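Local coordinates for protein Cap5O (Staphylococcus aureus, PDB 3OJO) that acts as a UDP-N-acetyl-mannosamine dehydrogenase, binding NAD as its cofactor, in the biosynthesis of capsular polysaccharide, at residues A354-P357 with H358-L361. Sequence-based numbering, arbitrary orientation.
Sequences AYDP and HVEL
Asp-356 folds its carboxylate forward over the turn that it begins, and OD2 accepts the backbone N-H of His-358 at 2.9 Å, through the anti lone pair, with an N-H...O angle of 147°. A chi1 of -160° swings the carboxylate beside its own carbonyl carbon, pointing it ahead along the chain. The amide of Val-359 adds two weak, bent bonds, each 3.4 Å from N: one to OD2 and one to the carbonyl O of Asp-356. One side-chain oxygen thus gathers two successive amides. The other is held as well: OD1 takes the backbone N of Leu-323 and NE2 of His-384, so both ends of this buried carboxylate are fixed.

Van der Waals contacts surround these bonds. Val-359 lays CG2 against the carboxylate carbon, CG2 to CG of Asp-356 being 3.6 Å. The His-358 imidazole stands nearly perpendicular to the carboxylate, planes 83° apart, with OD2 of Asp-356 in the ring plane at its edge, 3.8 Å from CD2. Pro-357 touches the same ring atom obliquely, its CG also 3.8 Å from CD2. Beyond the turn, NE2 of His-358 hydrogen-bonds Glu-386 OE1, and its ring meets that of His-384.

The Pro-357 and His-358 backbone angles are those of a type I beta turn, and with the Asx turn at Asp-356 they make an Asx motif, its main-chain bond weak. It turns the chain away as it leaves strand 351-355, at the edge of the parallel, Rossmann-like sheet of the UDP-binding domain.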
ATOM      1  N   ALA B 354     -16.174  29.827  -3.192  1.00 62.50           N
ATOM      2  CA  ALA B 354     -16.520  28.423  -3.047  1.00 60.44           C
ATOM      3  C   ALA B 354     -17.882  28.068  -3.601  1.00 62.52           C
ATOM      4  O   ALA B 354     -18.853  28.777  -3.352  1.00 61.82           O
ATOM      5  CB  ALA B 354     -16.449  28.023  -1.593  1.00 60.72           C
ATOM      6  N   TYR B 355     -17.958  26.932  -4.304  1.00 58.77           N
ATOM      7  CA  TYR B 355     -19.194  26.360  -4.829  1.00 58.02           C
ATOM      8  C   TYR B 355     -19.327  24.898  -4.382  1.00 60.80           C
ATOM      9  O   TYR B 355     -18.521  24.055  -4.773  1.00 58.25           O
ATOM     10  CB  TYR B 355     -19.304  26.479  -6.373  1.00 58.99           C
ATOM     11  CG  TYR B 355     -20.512  25.741  -6.916  1.00 61.51           C
ATOM     12  CD1 TYR B 355     -20.387  24.459  -7.450  1.00 63.06           C
ATOM     13  CD2 TYR B 355     -21.792  26.278  -6.801  1.00 62.89           C
ATOM     14  CE1 TYR B 355     -21.501  23.745  -7.891  1.00 63.24           C
ATOM     15  CE2 TYR B 355     -22.916  25.566  -7.225  1.00 64.18           C
ATOM     16  CZ  TYR B 355     -22.763  24.308  -7.790  1.00 70.50           C
ATOM     17  OH  TYR B 355     -23.865  23.602  -8.211  1.00 70.01           O
ATOM     18  N   ASP B 356     -20.363  24.601  -3.581  1.00 58.96           N
ATOM     19  CA  ASP B 356     -20.682  23.239  -3.157  1.00 59.05           C
ATOM     20  C   ASP B 356     -22.201  23.064  -2.963  1.00 64.40           C
ATOM     21  O   ASP B 356     -22.772  23.674  -2.058  1.00 64.72           O
ATOM     22  CB  ASP B 356     -19.860  22.764  -1.940  1.00 60.30           C
ATOM     23  CG  ASP B 356     -19.821  21.251  -1.780  1.00 63.78           C
ATOM     24  OD1 ASP B 356     -18.743  20.714  -1.470  1.00 63.26           O
ATOM     25  OD2 ASP B 356     -20.878  20.615  -1.915  1.00 68.17           O
ATOM     26  N   PRO B 357     -22.866  22.235  -3.809  1.00 61.45           N
ATOM     27  CA  PRO B 357     -24.324  22.045  -3.660  1.00 61.52           C
ATOM     28  C   PRO B 357     -24.747  21.303  -2.389  1.00 66.69           C
ATOM     29  O   PRO B 357     -25.897  21.426  -1.965  1.00 66.85           O
ATOM     30  CB  PRO B 357     -24.705  21.251  -4.911  1.00 63.33           C
ATOM     31  CG  PRO B 357     -23.466  20.535  -5.303  1.00 67.65           C
ATOM     32  CD  PRO B 357     -22.326  21.435  -4.931  1.00 62.82           C
ATOM     33  N   HIS B 358     -23.821  20.531  -1.794  1.00 62.92           N
ATOM     34  CA  HIS B 358     -24.047  19.739  -0.590  1.00 62.07           C
ATOM     35  C   HIS B 358     -23.783  20.522   0.697  1.00 67.09           C
ATOM     36  O   HIS B 358     -24.321  20.152   1.740  1.00 66.78           O
ATOM     37  CB  HIS B 358     -23.192  18.460  -0.635  1.00 62.46           C
ATOM     38  CG  HIS B 358     -23.480  17.606  -1.829  1.00 65.35           C
ATOM     39  ND1 HIS B 358     -24.508  16.688  -1.822  1.00 66.91           N
ATOM     40  CD2 HIS B 358     -22.884  17.588  -3.042  1.00 66.97           C
ATOM     41  CE1 HIS B 358     -24.497  16.128  -3.019  1.00 66.40           C
ATOM     42  NE2 HIS B 358     -23.531  16.631  -3.786  1.00 66.76           N
ATOM     43  N   VAL B 359     -22.963  21.604   0.629  1.00 64.41           N
ATOM     44  CA  VAL B 359     -22.598  22.442   1.790  1.00 64.22           C
ATOM     45  C   VAL B 359     -23.519  23.677   1.926  1.00 69.73           C
ATOM     46  O   VAL B 359     -23.571  24.530   1.028  1.00 68.92           O
ATOM     47  CB  VAL B 359     -21.082  22.809   1.821  1.00 67.24           C
ATOM     48  CG1 VAL B 359     -20.746  23.647   3.042  1.00 66.97           C
ATOM     49  CG2 VAL B 359     -20.204  21.566   1.787  1.00 66.76           C
ATOM     50  N   GLU B 360     -24.225  23.767   3.072  1.00 67.63           N
ATOM     51  CA  GLU B 360     -25.187  24.839   3.349  1.00 67.91           C
ATOM     52  C   GLU B 360     -24.664  26.083   4.093  1.00 71.28           C
ATOM     53  O   GLU B 360     -25.472  26.950   4.436  1.00 72.39           O
ATOM     54  CB  GLU B 360     -26.470  24.275   4.001  1.00 69.40           C
ATOM     55  CG  GLU B 360     -27.660  24.158   3.059  1.00 81.24           C
ATOM     56  CD  GLU B 360     -27.582  23.038   2.038  1.00114.12           C
ATOM     57  OE1 GLU B 360     -27.486  23.347   0.827  1.00115.31           O
ATOM     58  OE2 GLU B 360     -27.608  21.853   2.446  1.00112.94           O
ATOM     59  N   LEU B 361     -23.336  26.212   4.293  1.00 66.01           N
ATOM     60  CA  LEU B 361     -22.744  27.380   4.969  1.00 65.22           C
ATOM     61  C   LEU B 361     -23.095  28.739   4.304  1.00 68.15           C
ATOM     62  O   LEU B 361     -23.434  28.793   3.116  1.00 66.24           O
ATOM     63  CB  LEU B 361     -21.214  27.238   5.132  1.00 65.00           C
ATOM     64  CG  LEU B 361     -20.621  26.626   6.415  1.00 68.62           C
ATOM     65  CD1 LEU B 361     -21.492  26.830   7.640  1.00 70.00           C
ATOM     66  CD2 LEU B 361     -20.243  25.194   6.221  1.00 68.64           C
TER